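Local coordinates for possible metal-dependent hydrolase (Veillonella parvula, PDB 3RPC), which binds two zinc ions and is probably a metal-dependent hydrolase of the metallo-beta-lactamase superfamily, at residues S131-L143 with A194-G206. Numbering follows the deposited sequence.
With ZN (zinc ion), chain E.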
loop_
_atom_site.group_PDB
_atom_site.type_symbol
_atom_site.label_atom_id
_atom_site.label_comp_id
_atom_site.label_asym_id
_atom_site.label_seq_id
_atom_site.Cartn_x
_atom_site.Cartn_y
_atom_site.Cartn_z
ATOM N N SER A 131 6.827 0.174 0.036
ATOM C CA SER A 131 7.292 1.182 -0.911
ATOM C C SER A 131 8.783 0.992 -1.112
ATOM O O SER A 131 9.557 1.114 -0.163
ATOM C CB SER A 131 7.020 2.586 -0.381
ATOM O OG SER A 131 5.633 2.753 -0.160
ATOM N N HIS A 132 9.175 0.685 -2.344
ATOM C CA HIS A 132 10.564 0.357 -2.681
ATOM C C HIS A 132 11.354 1.647 -2.926
ATOM O O HIS A 132 11.996 1.804 -3.971
ATOM C CB HIS A 132 10.535 -0.529 -3.946
ATOM C CG HIS A 132 11.761 -1.371 -4.178
ATOM N ND1 HIS A 132 12.934 -1.241 -3.461
ATOM C CD2 HIS A 132 11.979 -2.362 -5.074
ATOM C CE1 HIS A 132 13.819 -2.118 -3.908
ATOM N NE2 HIS A 132 13.265 -2.808 -4.890
ATOM N N GLY A 133 11.297 2.567 -1.959
ATOM C CA GLY A 133 11.881 3.893 -2.093
ATOM C C GLY A 133 11.125 4.914 -1.262
ATOM O O GLY A 133 10.005 4.663 -0.823
ATOM N N THR A 134 11.752 6.067 -1.027
ATOM C CA THR A 134 11.107 7.142 -0.291
ATOM C C THR A 134 10.143 7.906 -1.188
ATOM O O THR A 134 10.147 7.749 -2.409
ATOM C CB THR A 134 12.148 8.147 0.205
ATOM O OG1 THR A 134 12.818 8.702 -0.929
ATOM C CG2 THR A 134 13.156 7.462 1.109
ATOM N N VAL A 135 9.331 8.763 -0.573
ATOM C CA VAL A 135 8.388 9.587 -1.322
ATOM C C VAL A 135 9.096 10.428 -2.375
ATOM O O VAL A 135 8.650 10.500 -3.524
ATOM C CB VAL A 135 7.572 10.505 -0.398
ATOM C CG1 VAL A 135 6.757 11.508 -1.212
ATOM C CG2 VAL A 135 6.672 9.685 0.490
ATOM N N GLU A 136 10.206 11.050 -1.984
ATOM C CA GLU A 136 11.013 11.839 -2.908
ATOM C C GLU A 136 11.473 11.031 -4.121
ATOM O O GLU A 136 11.492 11.529 -5.247
ATOM C CB GLU A 136 12.227 12.442 -2.189
ATOM C CG GLU A 136 13.398 12.715 -3.124
ATOM C CD GLU A 136 14.374 13.737 -2.578
ATOM O OE1 GLU A 136 14.316 14.037 -1.366
ATOM O OE2 GLU A 136 15.198 14.247 -3.369
HETATM N N MSE A 137 11.843 9.775 -3.902
HETATM C CA MSE A 137 12.264 8.941 -5.020
HETATM C C MSE A 137 11.106 8.620 -5.949
HETATM O O MSE A 137 11.277 8.562 -7.167
HETATM C CB MSE A 137 12.891 7.643 -4.525
HETATM C CG MSE A 137 14.143 7.847 -3.717
HETATM SE SE MSE A 137 14.789 6.100 -3.175
HETATM C CE MSE A 137 16.472 6.642 -2.362
ATOM N N TYR A 138 9.926 8.383 -5.380
ATOM C CA TYR A 138 8.766 8.062 -6.211
ATOM C C TYR A 138 8.232 9.295 -6.930
ATOM O O TYR A 138 7.492 9.174 -7.901
ATOM C CB TYR A 138 7.667 7.348 -5.413
ATOM C CG TYR A 138 7.909 5.863 -5.341
ATOM C CD1 TYR A 138 7.556 5.034 -6.400
ATOM C CD2 TYR A 138 8.526 5.293 -4.234
ATOM C CE1 TYR A 138 7.804 3.668 -6.354
ATOM C CE2 TYR A 138 8.770 3.937 -4.176
ATOM C CZ TYR A 138 8.403 3.131 -5.231
ATOM O OH TYR A 138 8.662 1.781 -5.160
ATOM N N ALA A 139 8.640 10.473 -6.463
ATOM C CA ALA A 139 8.298 11.722 -7.142
ATOM C C ALA A 139 9.205 11.948 -8.353
ATOM O O ALA A 139 8.964 12.840 -9.162
ATOM C CB ALA A 139 8.392 12.892 -6.184
ATOM N N ASN A 140 10.252 11.138 -8.470
ATOM C CA ASN A 140 11.174 11.226 -9.598
ATOM C C ASN A 140 10.724 10.308 -10.731
ATOM O O ASN A 140 10.631 9.096 -10.547
ATOM C CB ASN A 140 12.589 10.864 -9.142
ATOM C CG ASN A 140 13.620 11.050 -10.233
ATOM O OD1 ASN A 140 13.648 10.298 -11.209
ATOM N ND2 ASN A 140 14.488 12.046 -10.065
ATOM N N PRO A 141 10.429 10.885 -11.905
ATOM C CA PRO A 141 9.848 10.129 -13.024
ATOM C C PRO A 141 10.788 9.059 -13.581
ATOM O O PRO A 141 10.336 8.101 -14.215
ATOM C CB PRO A 141 9.603 11.205 -14.090
ATOM C CG PRO A 141 9.630 12.507 -13.358
ATOM C CD PRO A 141 10.584 12.315 -12.223
ATOM N N VAL A 142 12.085 9.224 -13.359
ATOM C CA VAL A 142 13.049 8.252 -13.857
ATOM C C VAL A 142 13.173 7.075 -12.897
ATOM O O VAL A 142 13.070 5.920 -13.306
ATOM C CB VAL A 142 14.433 8.882 -14.098
ATOM C CG1 VAL A 142 15.427 7.819 -14.545
ATOM C CG2 VAL A 142 14.331 9.993 -15.135
ATOM N N LEU A 143 13.362 7.376 -11.617
ATOM C CA LEU A 143 13.553 6.341 -10.611
ATOM C C LEU A 143 12.279 5.544 -10.335
ATOM O O LEU A 143 12.324 4.326 -10.168
ATOM C CB LEU A 143 14.072 6.963 -9.313
ATOM C CG LEU A 143 14.467 5.990 -8.204
ATOM C CD1 LEU A 143 15.442 4.937 -8.725
ATOM C CD2 LEU A 143 15.059 6.745 -7.028
ATOM N N ALA A 194 20.372 -0.585 -0.130
ATOM C CA ALA A 194 20.678 -0.326 -1.528
ATOM C C ALA A 194 20.487 1.157 -1.836
ATOM O O ALA A 194 19.461 1.744 -1.471
ATOM C CB ALA A 194 19.785 -1.178 -2.416
ATOM N N GLN A 195 21.455 1.753 -2.520
ATOM C CA GLN A 195 21.415 3.191 -2.786
ATOM C C GLN A 195 21.609 3.531 -4.251
ATOM O O GLN A 195 22.254 2.794 -5.006
ATOM C CB GLN A 195 22.448 3.922 -1.935
ATOM C CG GLN A 195 22.127 3.877 -0.473
ATOM C CD GLN A 195 22.974 4.838 0.334
ATOM O OE1 GLN A 195 24.135 4.578 0.591
ATOM N NE2 GLN A 195 22.385 5.963 0.733
ATOM N N ILE A 196 21.066 4.687 -4.621
ATOM C CA ILE A 196 21.094 5.192 -5.981
ATOM C C ILE A 196 21.973 6.426 -6.003
ATOM O O ILE A 196 21.946 7.208 -5.055
ATOM C CB ILE A 196 19.682 5.625 -6.426
ATOM C CG1 ILE A 196 18.646 4.523 -6.139
ATOM C CG2 ILE A 196 19.686 6.017 -7.905
ATOM C CD1 ILE A 196 18.914 3.207 -6.838
ATOM N N LEU A 197 22.754 6.609 -7.065
ATOM C CA LEU A 197 23.596 7.794 -7.168
ATOM C C LEU A 197 22.728 9.048 -7.153
ATOM O O LEU A 197 21.685 9.113 -7.811
ATOM C CB LEU A 197 24.469 7.737 -8.425
ATOM C CG LEU A 197 25.454 6.568 -8.547
ATOM C CD1 LEU A 197 26.150 6.601 -9.903
ATOM C CD2 LEU A 197 26.471 6.583 -7.418
ATOM N N GLY A 198 23.147 10.039 -6.373
ATOM C CA GLY A 198 22.439 11.304 -6.311
ATOM C C GLY A 198 21.311 11.372 -5.299
ATOM O O GLY A 198 20.655 12.406 -5.180
ATOM N N PHE A 199 21.084 10.286 -4.563
ATOM C CA PHE A 199 20.027 10.237 -3.545
ATOM C C PHE A 199 20.578 9.776 -2.195
ATOM O O PHE A 199 21.361 8.836 -2.135
ATOM C CB PHE A 199 18.878 9.314 -3.976
ATOM C CG PHE A 199 18.119 9.803 -5.179
ATOM C CD1 PHE A 199 18.604 9.583 -6.462
ATOM C CD2 PHE A 199 16.921 10.485 -5.024
ATOM C CE1 PHE A 199 17.904 10.042 -7.571
ATOM C CE2 PHE A 199 16.212 10.943 -6.126
ATOM C CZ PHE A 199 16.703 10.725 -7.398
ATOM N N GLU A 200 20.143 10.424 -1.117
ATOM C CA GLU A 200 20.701 10.212 0.225
ATOM C C GLU A 200 20.247 8.954 0.969
ATOM O O GLU A 200 20.999 8.383 1.769
ATOM C CB GLU A 200 20.365 11.415 1.110
ATOM C CG GLU A 200 20.920 12.732 0.623
ATOM C CD GLU A 200 20.875 13.801 1.702
ATOM O OE1 GLU A 200 20.362 13.501 2.801
ATOM O OE2 GLU A 200 21.356 14.930 1.451
ATOM N N ASP A 201 19.004 8.555 0.751
ATOM C CA ASP A 201 18.413 7.470 1.529
ATOM C C ASP A 201 18.529 6.135 0.792
ATOM O O ASP A 201 19.476 5.933 0.044
ATOM C CB ASP A 201 16.967 7.815 1.873
ATOM C CG ASP A 201 16.871 9.027 2.780
ATOM O OD1 ASP A 201 17.620 9.059 3.778
ATOM O OD2 ASP A 201 16.072 9.948 2.485
ATOM N N SER A 202 17.587 5.227 1.000
ATOM C CA SER A 202 17.683 3.905 0.377
ATOM C C SER A 202 16.351 3.463 -0.216
ATOM O O SER A 202 15.289 3.945 0.172
ATOM C CB SER A 202 18.174 2.881 1.405
ATOM O OG SER A 202 18.199 1.556 0.888
ATOM N N ILE A 203 16.414 2.544 -1.167
ATOM C CA ILE A 203 15.210 1.890 -1.669
ATOM C C ILE A 203 14.766 0.701 -0.822
ATOM O O ILE A 203 13.699 0.142 -1.065
ATOM C CB ILE A 203 15.384 1.428 -3.122
ATOM C CG1 ILE A 203 16.569 0.457 -3.231
ATOM C CG2 ILE A 203 15.560 2.641 -4.038
ATOM C CD1 ILE A 203 16.731 -0.184 -4.616
ATOM N N ILE A 204 15.592 0.279 0.134
ATOM C CA ILE A 204 15.196 -0.770 1.067
ATOM C C ILE A 204 15.589 -0.338 2.474
ATOM O O ILE A 204 15.783 0.851 2.724
ATOM C CB ILE A 204 15.782 -2.170 0.713
ATOM C CG1 ILE A 204 17.312 -2.149 0.641
ATOM C CG2 ILE A 204 15.219 -2.657 -0.630
ATOM C CD1 ILE A 204 17.955 -3.547 0.444
HETATM N N MSE A 205 15.676 -1.287 3.391
HETATM C CA MSE A 205 16.016 -0.979 4.781
HETATM C C MSE A 205 17.516 -1.083 5.085
HETATM O O MSE A 205 18.305 -1.544 4.255
HETATM C CB MSE A 205 15.222 -1.890 5.717
HETATM C CG MSE A 205 13.753 -1.506 5.796
HETATM SE SE MSE A 205 12.697 -2.866 6.675
HETATM C CE MSE A 205 10.997 -1.934 6.654
ATOM N N GLY A 206 17.898 -0.608 6.270
ATOM C CA GLY A 206 19.258 -0.713 6.766
ATOM C C GLY A 206 19.272 -0.830 8.281
ATOM O O GLY A 206 18.294 -1.267 8.895
HETATM ZN ZN ZN E . 13.791 -4.735 -5.662
HETATM O O HOH W 1 14.678 10.419 0.161
HETATM O O HOH W 2 15.666 -5.362 -5.985
#
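His-132 and Ile-203 meet at the closely packed end of this contact, beside the metal centre. His-132 ND1 donates to Ile-203 O at 2.9 Å, with an N-H...O angle of 160°; the oxygen lies in the ring plane, while the donor stands well above the carbonyl plane. With CG anti to the backbone N (chi1 -159°), the ring is turned so that NE2 faces the other way and binds zinc at 2.1 Å. Ile-203 CD1 and Ile-204 CG2 each lie about 3.6 Å from His-132 CE1, and the zinc bond, the hydrogen bond and the two isoleucines together probably hold the ring's rotation. Such a second-shell carbonyl probably makes the histidine more electron-rich as a ligand. His-72, His-74 and Asp-168 complete the protein ligands of this zinc, and a second zinc lies close by, a dinuclear centre of the kind common in the metallo-beta-lactamase fold, built here from loops at the edge of its two sheets. Farther out, selenomethionine Met-137 reaches from helix 135-138 with its chain extended, SE packing 3.6 Å from Ile-203 CG2 and CE against the backbone of Asp-201 and Ser-202 and CB of Phe-199. In one of its two conformers, Leu-143 puts CD2 over the centre of one face of the Phe-199 ring, 4.3 Å from the centroid, a CH-pi contact, whereas Asn-140 ND2 comes to the ring edge with its amide steeply inclined to the ring. Toward solvent the fit slackens: exposed Glu-136 merely approaches that ring, and Thr-134 OG1 and Asp-201 OD2 are linked through a water, 2.8 Å from each oxygen.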